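PDB 5GSZ: kinesin-like protein KIF19 from Mus musculus, which walks toward microtubule plus ends and regulates the length of motile cilia by depolymerizing microtubules at ciliary tips, represented here by its ATP-binding motor domain. Local coordinates for residues V14-R19 against A321-A326; C108-T113 against M248-G253; A98-Y103 against R316-A321; M148-I153 against A222-A227. All blocks are in the same frame, centred on the assembly; numbering follows the deposited sequence.

Contact 1: V14-R19 against A321-A326. With ADP (adenosine-5'-diphosphate), chain B.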
# COMPACT_ATOMS: atom_id res chain seq x y z
N VAL A 14 -1.61 3.75 -10.86
CA VAL A 14 -2.78 3.38 -10.07
C VAL A 14 -3.39 2.11 -10.66
O VAL A 14 -3.57 2.00 -11.88
CB VAL A 14 -3.80 4.52 -10.05
CG1 VAL A 14 -5.02 4.12 -9.25
CG2 VAL A 14 -3.14 5.76 -9.49
N ALA A 15 -3.66 1.13 -9.81
CA ALA A 15 -4.27 -0.12 -10.22
C ALA A 15 -5.56 -0.30 -9.44
O ALA A 15 -5.69 0.21 -8.32
CB ALA A 15 -3.32 -1.30 -9.99
N LEU A 16 -6.54 -1.01 -10.01
CA LEU A 16 -7.74 -1.34 -9.25
C LEU A 16 -7.98 -2.84 -9.28
O LEU A 16 -8.00 -3.44 -10.35
CB LEU A 16 -8.99 -0.61 -9.74
CG LEU A 16 -10.04 -0.78 -8.63
CD1 LEU A 16 -10.66 0.55 -8.17
CD2 LEU A 16 -11.13 -1.81 -8.96
N ARG A 17 -8.16 -3.42 -8.09
CA ARG A 17 -8.44 -4.85 -7.93
C ARG A 17 -9.84 -5.05 -7.37
O ARG A 17 -10.17 -4.53 -6.30
CB ARG A 17 -7.43 -5.51 -7.00
CG ARG A 17 -7.52 -7.02 -6.99
CD ARG A 17 -6.34 -7.58 -6.27
NE ARG A 17 -6.23 -9.01 -6.41
CZ ARG A 17 -5.26 -9.72 -5.88
NH1 ARG A 17 -4.33 -9.12 -5.17
NH2 ARG A 17 -5.21 -11.04 -6.05
N VAL A 18 -10.64 -5.84 -8.08
CA VAL A 18 -11.95 -6.29 -7.61
C VAL A 18 -11.79 -7.69 -7.02
O VAL A 18 -11.38 -8.63 -7.71
CB VAL A 18 -12.97 -6.30 -8.75
CG1 VAL A 18 -14.36 -6.45 -8.17
CG2 VAL A 18 -12.83 -5.04 -9.62
N ARG A 19 -12.10 -7.83 -5.74
CA ARG A 19 -12.05 -9.18 -5.20
C ARG A 19 -13.33 -9.91 -5.59
O ARG A 19 -14.33 -9.28 -5.92
CB ARG A 19 -11.89 -9.15 -3.69
CG ARG A 19 -13.03 -8.46 -2.98
CD ARG A 19 -12.90 -8.71 -1.49
NE ARG A 19 -13.98 -8.12 -0.70
CZ ARG A 19 -15.25 -8.54 -0.73
NH1 ARG A 19 -15.61 -9.53 -1.53
NH2 ARG A 19 -16.16 -7.96 0.04
N ALA A 321 -5.69 0.15 -5.49
CA ALA A 321 -7.00 0.30 -4.87
C ALA A 321 -7.79 -1.01 -4.95
O ALA A 321 -7.71 -1.75 -5.93
CB ALA A 321 -7.77 1.42 -5.56
N HIS A 322 -8.58 -1.27 -3.91
CA HIS A 322 -9.36 -2.50 -3.76
C HIS A 322 -10.83 -2.18 -3.55
O HIS A 322 -11.16 -1.29 -2.76
CB HIS A 322 -8.84 -3.32 -2.58
CG HIS A 322 -7.42 -3.76 -2.74
ND1 HIS A 322 -6.35 -2.94 -2.46
CD2 HIS A 322 -6.89 -4.93 -3.17
CE1 HIS A 322 -5.23 -3.59 -2.70
NE2 HIS A 322 -5.53 -4.80 -3.14
N ILE A 323 -11.72 -2.92 -4.22
CA ILE A 323 -13.16 -2.81 -3.98
C ILE A 323 -13.79 -4.19 -3.91
O ILE A 323 -13.26 -5.18 -4.42
CB ILE A 323 -13.93 -1.98 -5.05
CG1 ILE A 323 -13.98 -2.73 -6.38
CG2 ILE A 323 -13.37 -0.56 -5.20
CD1 ILE A 323 -14.74 -2.01 -7.46
N SER A 324 -14.96 -4.23 -3.29
CA SER A 324 -15.90 -5.32 -3.41
C SER A 324 -16.73 -5.15 -4.69
O SER A 324 -17.01 -4.02 -5.10
CB SER A 324 -16.82 -5.37 -2.20
OG SER A 324 -17.82 -6.34 -2.36
N PRO A 325 -17.10 -6.24 -5.34
CA PRO A 325 -18.03 -6.14 -6.48
C PRO A 325 -19.48 -6.14 -6.05
O PRO A 325 -20.36 -6.10 -6.92
CB PRO A 325 -17.70 -7.40 -7.30
CG PRO A 325 -17.22 -8.41 -6.27
CD PRO A 325 -16.66 -7.63 -5.09
N ALA A 326 -19.73 -6.17 -4.74
CA ALA A 326 -21.06 -6.34 -4.19
C ALA A 326 -21.88 -5.05 -4.22
O ALA A 326 -21.39 -3.96 -3.88
CB ALA A 326 -20.95 -6.84 -2.75
PB ADP B . -8.37 -5.95 3.96
O1B ADP B . -6.93 -6.35 4.17
O2B ADP B . -8.48 -4.86 2.92
O3B ADP B . -9.16 -5.76 5.22
PA ADP B . -8.45 -8.71 3.52
O1A ADP B . -7.64 -9.08 2.31
O2A ADP B . -7.86 -8.75 4.91
O3A ADP B . -9.09 -7.24 3.30
O5' ADP B . -9.72 -9.67 3.66
C5' ADP B . -10.53 -10.11 2.58
C4' ADP B . -10.83 -11.57 2.82
O4' ADP B . -11.12 -12.14 1.55
C3' ADP B . -9.58 -12.26 3.29
O3' ADP B . -10.00 -13.46 3.94
C2' ADP B . -8.83 -12.57 2.01
O2' ADP B . -8.10 -13.79 2.13
C1' ADP B . -9.95 -12.72 0.98
N9 ADP B . -9.64 -12.02 -0.29
C8 ADP B . -9.41 -10.70 -0.45
N7 ADP B . -9.17 -10.37 -1.75
C5 ADP B . -9.23 -11.52 -2.45
C6 ADP B . -9.06 -11.90 -3.85
N6 ADP B . -8.77 -10.95 -4.79
N1 ADP B . -9.20 -13.20 -4.17
C2 ADP B . -9.50 -14.13 -3.24
N3 ADP B . -9.65 -13.86 -1.94
C4 ADP B . -9.54 -12.60 -1.49

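Contact 2: C108-T113 against M248-G253. With MG (magnesium ion), chain C; ADP (adenosine-5'-diphosphate), chain B.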
# COMPACT_ATOMS: atom_id res chain seq x y z
N CYS A 108 -11.83 -5.58 1.55
CA CYS A 108 -11.78 -5.52 0.08
C CYS A 108 -10.52 -6.12 -0.53
O CYS A 108 -10.44 -6.21 -1.76
CB CYS A 108 -11.86 -4.07 -0.41
SG CYS A 108 -13.39 -3.22 -0.16
N GLY A 109 -9.51 -6.48 0.27
CA GLY A 109 -8.38 -7.17 -0.32
C GLY A 109 -6.97 -6.76 0.05
O GLY A 109 -6.04 -7.48 -0.31
N LYS A 110 -6.79 -5.66 0.78
CA LYS A 110 -5.45 -5.10 1.00
C LYS A 110 -4.45 -6.14 1.52
O LYS A 110 -3.44 -6.43 0.87
CB LYS A 110 -5.56 -3.90 1.95
CG LYS A 110 -6.32 -2.72 1.34
CD LYS A 110 -6.30 -1.49 2.23
CE LYS A 110 -6.78 -1.82 3.64
NZ LYS A 110 -8.19 -2.31 3.74
N THR A 111 -4.71 -6.71 2.70
CA THR A 111 -3.76 -7.68 3.24
C THR A 111 -3.59 -8.89 2.31
O THR A 111 -2.49 -9.44 2.21
CB THR A 111 -4.18 -8.12 4.64
OG1 THR A 111 -4.38 -6.97 5.47
CG2 THR A 111 -3.12 -8.97 5.29
N TYR A 112 -4.64 -9.29 1.59
CA TYR A 112 -4.49 -10.39 0.65
C TYR A 112 -3.53 -10.03 -0.49
O TYR A 112 -2.67 -10.83 -0.86
CB TYR A 112 -5.86 -10.80 0.09
CG TYR A 112 -5.81 -11.95 -0.90
CD1 TYR A 112 -5.81 -13.27 -0.47
CD2 TYR A 112 -5.73 -11.71 -2.27
CE1 TYR A 112 -5.76 -14.33 -1.37
CE2 TYR A 112 -5.67 -12.76 -3.18
CZ TYR A 112 -5.69 -14.07 -2.71
OH TYR A 112 -5.63 -15.11 -3.60
N THR A 113 -3.68 -8.83 -1.07
CA THR A 113 -2.78 -8.38 -2.13
C THR A 113 -1.33 -8.29 -1.65
O THR A 113 -0.42 -8.71 -2.37
CB THR A 113 -3.22 -7.03 -2.69
OG1 THR A 113 -4.32 -7.20 -3.58
CG2 THR A 113 -2.07 -6.34 -3.45
N MET A 248 6.64 -1.09 1.15
CA MET A 248 5.47 -1.89 0.78
C MET A 248 4.45 -1.78 1.91
O MET A 248 4.68 -2.29 3.02
CB MET A 248 5.85 -3.34 0.49
CG MET A 248 6.60 -3.46 -0.83
SD MET A 248 7.05 -5.14 -1.34
CE MET A 248 8.30 -5.54 -0.13
N ILE A 249 3.33 -1.12 1.63
CA ILE A 249 2.44 -0.65 2.68
C ILE A 249 1.06 -1.27 2.54
O ILE A 249 0.47 -1.23 1.45
CB ILE A 249 2.37 0.88 2.69
CG1 ILE A 249 3.78 1.43 2.94
CG2 ILE A 249 1.38 1.35 3.76
CD1 ILE A 249 3.95 2.87 2.53
N ASP A 250 0.58 -1.84 3.64
CA ASP A 250 -0.79 -2.28 3.84
C ASP A 250 -1.49 -1.21 4.68
O ASP A 250 -1.35 -1.19 5.90
CB ASP A 250 -0.80 -3.64 4.54
CG ASP A 250 -2.20 -4.25 4.63
OD1 ASP A 250 -3.11 -3.81 3.89
OD2 ASP A 250 -2.39 -5.17 5.45
N LEU A 251 -2.25 -0.34 4.02
CA LEU A 251 -2.78 0.85 4.69
C LEU A 251 -3.89 0.50 5.67
O LEU A 251 -4.41 -0.62 5.73
CB LEU A 251 -3.34 1.85 3.68
CG LEU A 251 -2.36 2.63 2.82
CD1 LEU A 251 -3.08 3.52 1.83
CD2 LEU A 251 -1.49 3.45 3.71
N ALA A 252 -4.27 1.51 6.46
CA ALA A 252 -5.51 1.45 7.19
C ALA A 252 -6.68 1.47 6.22
O ALA A 252 -6.54 1.83 5.04
CB ALA A 252 -5.59 2.60 8.20
N GLY A 253 -7.85 1.06 6.70
CA GLY A 253 -9.02 1.01 5.85
C GLY A 253 -9.51 2.40 5.48
O GLY A 253 -9.40 3.35 6.26
MG MG C . -5.98 -5.87 6.39
PB ADP B . -8.37 -5.95 3.96
O1B ADP B . -6.93 -6.35 4.17
O2B ADP B . -8.48 -4.86 2.92
O3B ADP B . -9.16 -5.76 5.22
PA ADP B . -8.45 -8.71 3.52
O1A ADP B . -7.64 -9.08 2.31
O2A ADP B . -7.86 -8.75 4.91
O3A ADP B . -9.09 -7.24 3.30
O5' ADP B . -9.72 -9.67 3.66
C5' ADP B . -10.53 -10.11 2.58
C4' ADP B . -10.83 -11.57 2.82
O4' ADP B . -11.12 -12.14 1.55
C3' ADP B . -9.58 -12.26 3.29
O3' ADP B . -10.00 -13.46 3.94
C2' ADP B . -8.83 -12.57 2.01
O2' ADP B . -8.10 -13.79 2.13
C1' ADP B . -9.95 -12.72 0.98
N9 ADP B . -9.64 -12.02 -0.29
C8 ADP B . -9.41 -10.70 -0.45
N7 ADP B . -9.17 -10.37 -1.75
C5 ADP B . -9.23 -11.52 -2.45
C6 ADP B . -9.06 -11.90 -3.85
N6 ADP B . -8.77 -10.95 -4.79
N1 ADP B . -9.20 -13.20 -4.17
C2 ADP B . -9.50 -14.13 -3.24
N3 ADP B . -9.65 -13.86 -1.94
C4 ADP B . -9.54 -12.60 -1.49
O HOH W 1 -5.34 -3.96 5.47
O HOH W 2 -6.82 -7.58 6.68
O HOH W 3 -8.10 -5.10 7.04
O HOH W 4 -5.01 -6.32 8.17

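Contact 3: A98-Y103 against R316-A321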
# COMPACT_ATOMS: atom_id res chain seq x y z
N ALA A 98 11.05 3.50 -4.24
CA ALA A 98 9.76 3.08 -4.75
C ALA A 98 8.82 2.78 -3.60
O ALA A 98 9.25 2.43 -2.50
CB ALA A 98 9.90 1.85 -5.65
N THR A 99 7.52 2.90 -3.87
CA THR A 99 6.50 2.74 -2.84
C THR A 99 5.25 2.09 -3.41
O THR A 99 4.74 2.52 -4.45
CB THR A 99 6.13 4.08 -2.23
OG1 THR A 99 7.30 4.67 -1.64
CG2 THR A 99 5.07 3.86 -1.17
N VAL A 100 4.74 1.09 -2.70
CA VAL A 100 3.54 0.37 -3.10
C VAL A 100 2.54 0.43 -1.96
O VAL A 100 2.82 -0.04 -0.85
CB VAL A 100 3.85 -1.08 -3.48
CG1 VAL A 100 2.74 -1.63 -4.34
CG2 VAL A 100 5.19 -1.18 -4.17
N PHE A 101 1.36 1.00 -2.24
CA PHE A 101 0.24 1.04 -1.30
C PHE A 101 -0.84 0.06 -1.70
O PHE A 101 -1.25 0.02 -2.86
CB PHE A 101 -0.43 2.40 -1.26
CG PHE A 101 0.48 3.51 -0.96
CD1 PHE A 101 0.86 3.77 0.36
CD2 PHE A 101 0.94 4.32 -1.97
CE1 PHE A 101 1.71 4.83 0.65
CE2 PHE A 101 1.79 5.38 -1.70
CZ PHE A 101 2.17 5.63 -0.38
N ALA A 102 -1.34 -0.67 -0.71
CA ALA A 102 -2.65 -1.30 -0.80
C ALA A 102 -3.66 -0.37 -0.14
O ALA A 102 -3.56 -0.10 1.07
CB ALA A 102 -2.66 -2.67 -0.13
N TYR A 103 -4.62 0.11 -0.92
CA TYR A 103 -5.62 1.06 -0.43
C TYR A 103 -7.03 0.49 -0.65
O TYR A 103 -7.30 -0.21 -1.63
CB TYR A 103 -5.45 2.43 -1.14
CG TYR A 103 -6.56 3.45 -0.90
CD1 TYR A 103 -7.76 3.38 -1.58
CD2 TYR A 103 -6.38 4.50 0.01
CE1 TYR A 103 -8.76 4.32 -1.37
CE2 TYR A 103 -7.36 5.44 0.23
CZ TYR A 103 -8.56 5.35 -0.46
OH TYR A 103 -9.54 6.30 -0.24
N ARG A 316 9.33 6.21 -7.70
CA ARG A 316 8.12 5.65 -8.27
C ARG A 316 7.12 5.32 -7.17
O ARG A 316 7.50 5.04 -6.02
CB ARG A 316 8.45 4.41 -9.10
CG ARG A 316 9.28 4.73 -10.34
CD ARG A 316 10.38 3.71 -10.46
NE ARG A 316 11.22 3.72 -9.26
CZ ARG A 316 12.00 2.71 -8.87
NH1 ARG A 316 12.05 1.57 -9.57
NH2 ARG A 316 12.72 2.83 -7.76
N THR A 317 5.84 5.39 -7.52
CA THR A 317 4.76 5.09 -6.59
C THR A 317 3.71 4.27 -7.31
O THR A 317 3.33 4.60 -8.43
CB THR A 317 4.12 6.35 -6.01
OG1 THR A 317 5.12 7.12 -5.34
CG2 THR A 317 3.01 5.99 -5.01
N VAL A 318 3.25 3.21 -6.65
CA VAL A 318 2.23 2.30 -7.16
C VAL A 318 1.14 2.20 -6.11
O VAL A 318 1.40 1.71 -5.00
CB VAL A 318 2.81 0.91 -7.45
CG1 VAL A 318 1.71 -0.05 -7.91
CG2 VAL A 318 3.92 1.01 -8.46
N MET A 319 -0.06 2.64 -6.44
CA MET A 319 -1.21 2.42 -5.56
C MET A 319 -2.09 1.33 -6.14
O MET A 319 -2.41 1.35 -7.33
CB MET A 319 -2.06 3.68 -5.37
CG MET A 319 -3.30 3.36 -4.56
SD MET A 319 -4.42 4.73 -4.27
CE MET A 319 -4.83 5.17 -5.94
N ILE A 320 -2.46 0.38 -5.29
CA ILE A 320 -3.41 -0.66 -5.66
C ILE A 320 -4.67 -0.43 -4.84
O ILE A 320 -4.73 -0.77 -3.65
CB ILE A 320 -2.84 -2.06 -5.44
CG1 ILE A 320 -1.52 -2.21 -6.18
CG2 ILE A 320 -3.83 -3.10 -5.91
CD1 ILE A 320 -0.99 -3.63 -6.12
N ALA A 321 -5.69 0.15 -5.49
CA ALA A 321 -7.00 0.30 -4.87
C ALA A 321 -7.79 -1.01 -4.95
O ALA A 321 -7.71 -1.75 -5.93
CB ALA A 321 -7.77 1.42 -5.56

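Contact 4: M148-I153 against A222-A227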
# COMPACT_ATOMS: atom_id res chain seq x y z
N MET A 148 15.51 -5.75 5.80
CA MET A 148 14.09 -5.42 5.78
C MET A 148 13.55 -5.28 7.20
O MET A 148 14.01 -5.95 8.12
CB MET A 148 13.24 -6.46 5.06
CG MET A 148 13.33 -7.81 5.66
SD MET A 148 12.20 -8.97 4.90
CE MET A 148 10.83 -8.97 6.06
N SER A 149 12.57 -4.41 7.35
CA SER A 149 11.88 -4.24 8.62
C SER A 149 10.39 -4.29 8.36
O SER A 149 9.93 -4.11 7.24
CB SER A 149 12.24 -2.92 9.28
OG SER A 149 13.61 -2.91 9.59
N TYR A 150 9.63 -4.50 9.43
CA TYR A 150 8.18 -4.63 9.32
C TYR A 150 7.55 -4.03 10.56
O TYR A 150 7.67 -4.59 11.65
CB TYR A 150 7.80 -6.10 9.14
CG TYR A 150 6.39 -6.36 8.73
CD1 TYR A 150 5.78 -5.62 7.74
CD2 TYR A 150 5.67 -7.41 9.31
CE1 TYR A 150 4.45 -5.89 7.35
CE2 TYR A 150 4.36 -7.70 8.92
CZ TYR A 150 3.76 -6.94 7.95
OH TYR A 150 2.48 -7.22 7.58
N LEU A 151 6.89 -2.88 10.41
CA LEU A 151 6.43 -2.11 11.55
C LEU A 151 4.94 -1.80 11.42
O LEU A 151 4.36 -1.92 10.33
CB LEU A 151 7.26 -0.82 11.68
CG LEU A 151 7.14 0.12 10.48
CD1 LEU A 151 6.44 1.41 10.85
CD2 LEU A 151 8.48 0.36 9.86
N GLU A 152 4.33 -1.43 12.54
CA GLU A 152 2.98 -0.89 12.54
C GLU A 152 3.01 0.60 12.84
O GLU A 152 3.87 1.07 13.59
CB GLU A 152 2.09 -1.57 13.58
CG GLU A 152 0.61 -1.25 13.45
CD GLU A 152 -0.20 -1.92 14.54
OE1 GLU A 152 0.19 -1.78 15.72
OE2 GLU A 152 -1.19 -2.61 14.20
N ILE A 153 2.09 1.33 12.23
CA ILE A 153 1.65 2.64 12.70
C ILE A 153 0.18 2.51 13.05
O ILE A 153 -0.66 2.22 12.19
CB ILE A 153 1.87 3.76 11.67
CG1 ILE A 153 3.23 3.62 11.00
CG2 ILE A 153 1.79 5.12 12.35
CD1 ILE A 153 3.40 4.56 9.83
N ALA A 222 0.48 -1.24 8.00
CA ALA A 222 1.61 -2.15 8.08
C ALA A 222 2.64 -1.74 7.03
O ALA A 222 2.32 -1.62 5.85
CB ALA A 222 1.17 -3.60 7.91
N VAL A 223 3.86 -1.47 7.47
CA VAL A 223 4.90 -1.03 6.55
C VAL A 223 6.00 -2.06 6.54
O VAL A 223 6.59 -2.37 7.59
CB VAL A 223 5.45 0.36 6.90
CG1 VAL A 223 6.35 0.81 5.77
CG2 VAL A 223 4.30 1.38 7.12
N LEU A 224 6.27 -2.61 5.37
CA LEU A 224 7.45 -3.42 5.12
C LEU A 224 8.42 -2.58 4.28
O LEU A 224 8.08 -2.14 3.16
CB LEU A 224 7.06 -4.72 4.41
CG LEU A 224 8.23 -5.65 4.14
CD1 LEU A 224 8.72 -6.19 5.44
CD2 LEU A 224 7.84 -6.76 3.20
N GLN A 225 9.59 -2.30 4.82
CA GLN A 225 10.61 -1.56 4.08
C GLN A 225 11.84 -2.43 3.86
O GLN A 225 12.25 -3.17 4.75
CB GLN A 225 10.99 -0.25 4.74
CG GLN A 225 11.05 -0.26 6.23
CD GLN A 225 11.97 0.86 6.73
OE1 GLN A 225 12.83 1.36 5.98
NE2 GLN A 225 11.76 1.29 7.98
N VAL A 226 12.38 -2.34 2.66
CA VAL A 226 13.56 -3.09 2.24
C VAL A 226 14.58 -2.08 1.75
O VAL A 226 14.31 -1.32 0.82
CB VAL A 226 13.24 -4.10 1.13
CG1 VAL A 226 14.49 -4.91 0.79
CG2 VAL A 226 12.09 -4.98 1.54
N ALA A 227 15.76 -2.09 2.36
CA ALA A 227 16.88 -1.25 1.97
C ALA A 227 17.90 -2.08 1.20
O ALA A 227 18.10 -3.26 1.51
CB ALA A 227 17.52 -0.62 3.21

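Contact 1: V14-R19 against A321-A326
Parallel pairing of strand 12-18 with the end of strand 315-323 forms part of the central sheet of the kinesin motor domain, at the border of the adenine pocket. Leu16, Arg17 and Val18 pair with Ala321, His322 and Ile323, and four backbone hydrogen bonds join the strands, among them Arg17 N to Ala321 O at 2.8 Å and Ile323 N to Arg17 O at 3.1 Å. On the apolar face, which helix 330-340 covers, Ile323 CD1 packs on Leu16 CD2 at 3.9 Å, the side chains crossing at about a right angle. Farther on, Val18 CG1 meets Pro325 CB at 3.6 Å; compact, branched apolar groups suit this buried layer. The nucleotide face carries Arg17 and His322. The Arg17 chain, anti at chi1 (-170°) and extended onward, lays CB and CD beside His322 CD2 and reaches past the ring to bring NE 3.6 Å from ADP N6. Its NH2 bonds Gln77, while His322 NE2 bonds Thr113. Arg19 sets its guanidinium face over Ser324 CB, and Glu25 takes both a salt bridge from Arg19 and a hydrogen bond with Ser324 OG. Glu25 would partly offset the charge of Arg19, whose CB lies 3.6 Å from ADP N7.

Contact 2: C108-T113 against M248-G253
One face of the Tyr112 ring carries the adenine of ADP, with C4 3.8 Å above the ring centre; the other flat group, the Asp250 carboxylate, lies against Lys110 and Thr111 across the contact. Its OD2 is met on the syn side by Thr111 OG1 at 2.7 Å, the hydroxyl donating from 15° outside the carboxylate plane, and OD1 lies near Lys110 CB. This is the P-loop, the Walker A motif of the kinesin ATPase, set against residues 248-253, whose Asp-Leu-Ala-Gly is the DxxG of kinesin switch II. While its hydroxyl donates to Asp250, the same Thr111 OG1 binds the magnesium ion at 2.1 Å. Water 1, also on the metal, donates to Asp250 OD1 at 2.7 Å, making the aspartate a second-shell ligand; Arg206 makes a salt bridge to OD2 as well. Gly109 precedes the helix with backbone angles that suit glycine, and the amides of residues 109-112 all point at phosphate oxygens, the straightest being Thr111 N to ADP O1B at 171°. The Lys110 chain, bent at chi3 and chi4, curls round the phosphate with CE 3.4 Å from Leu251 O, and its NZ donates a hydrogen bond to ADP O2B at 2.7 Å.

Contact 3: A98-Y103 against R316-A321
Met319 leaves the backbone with CG anti to N (chi1 175°), and Tyr103 does likewise, which lays the two side chains alongside each other, pointing the same way. Met319 SD sits 4.8 Å from the Tyr103 ring centroid, 33° off the normal: an oblique Met-aromatic contact, where a flexible, polarisable thioether suits an aromatic neighbour. The strands carrying them, 97-103 and 315-323, are parallel neighbours at the centre of the kinesin motor sheet, and Tyr103 leads straight into the P-loop. Each residue from Ala98 to Tyr103 pairs in step with one from Arg316 to Ala321. The bond at the Ala98 end, from Thr99 N to Arg316 O, is weak, whereas the N-H of Tyr103 points straight at Ile320 O, though from a tilt to the carbonyl plane. On the face of Phe101 and Tyr103, Phe101 presents its ring edge to Thr317 CG2, 3.6 Å from CE2, while Thr99 CG2 covers part of one ring face. Helix 330-340 packs on this side, its Tyr339 ring stacking with Tyr103. The reverse face includes the branched Val100, Val318 and Ile320, with Val100 CG1 beside Val318 CB at 4.0 Å. Where that face ends, Arg316 bends back at chi2 and chi3 and bonds the carbonyl of Leu88 through NH1; Ala98 CB sits over one face of the guanidinium, toward its rim, 3.7 Å from Arg316 NH2.

Contact 4: M148-I153 against A222-A227
An antiparallel strand pair, whose touching residues are all buried, joins 142-154 to 220-232 in the antiparallel part of the kinesin motor sheet, beyond strand 242-250. The strands run 166° apart in direction. Ser149 with Gln225 and Leu151 with Val223 are the hydrogen-bonded pairs, each closed by two backbone bonds; Ser149 N to Gln225 O is 2.9 Å, and Val223 N to Leu151 O is nearly straight at 174°. Between and beside them, Met148 with Val226, Tyr150 with Leu224 and Glu152 with Ala222 are non-hydrogen-bonded pairs.

On the face of Met148, Tyr150 and Leu224, Met148 and Leu224 pack against helix 123-136. Here Tyr150, with CG anti to its own N (chi1 -168°), carries its ring across Leu224 at about a right angle, so that CD1 comes 3.7 Å from Leu224 CB. Farther along the same ring, Tyr150 CE1 lies 4.0 Å from Ala222 CB; the small alanine side chain suits a place beside the phenol ring, whose OH bonds Asn203. The long, unbranched Met148 chain bends at chi3 to bring its CE methyl to Leu224 CD1.

On the other face, Leu151 and Val223 lie side by side, with Leu151 CG 4.0 Å from Val223 CB, and Leu306 of helix 302-307 packs on Val223. Two polar groups in this layer are satisfied: Ser149 OG bonds the Thr185 carbonyl, and Gln225 OE1 receives Arg245 NH2. Leu151 crosses the glutamine obliquely, its CD2 lying 3.9 Å from Gln225 NE2.

Overall arrangement
All four contacts belong to the motor domain, and each involves its eight-stranded mixed sheet. Strands 12-18, 315-323, 97-103, 242-250, 220-232 and 142-154 are successive neighbours, so contacts 1, 3, 2 and 4 follow one another across it. Contacts 1 and 3 share strand 315-323 and Ala321; contact 2 joins strand 242-250 to the P-loop helix that follows strand 97-103. Contacts 1 and 4 lie on opposite sides of the chain's centre, about 24 Å apart between centres, whereas contacts 2 and 3 are about 10 Å apart. Along the chain, contact 1 encloses the other three. Chain ends and middle thereby meet around one nucleotide, with contact 1 at its adenine and contact 2 at its phosphates and magnesium.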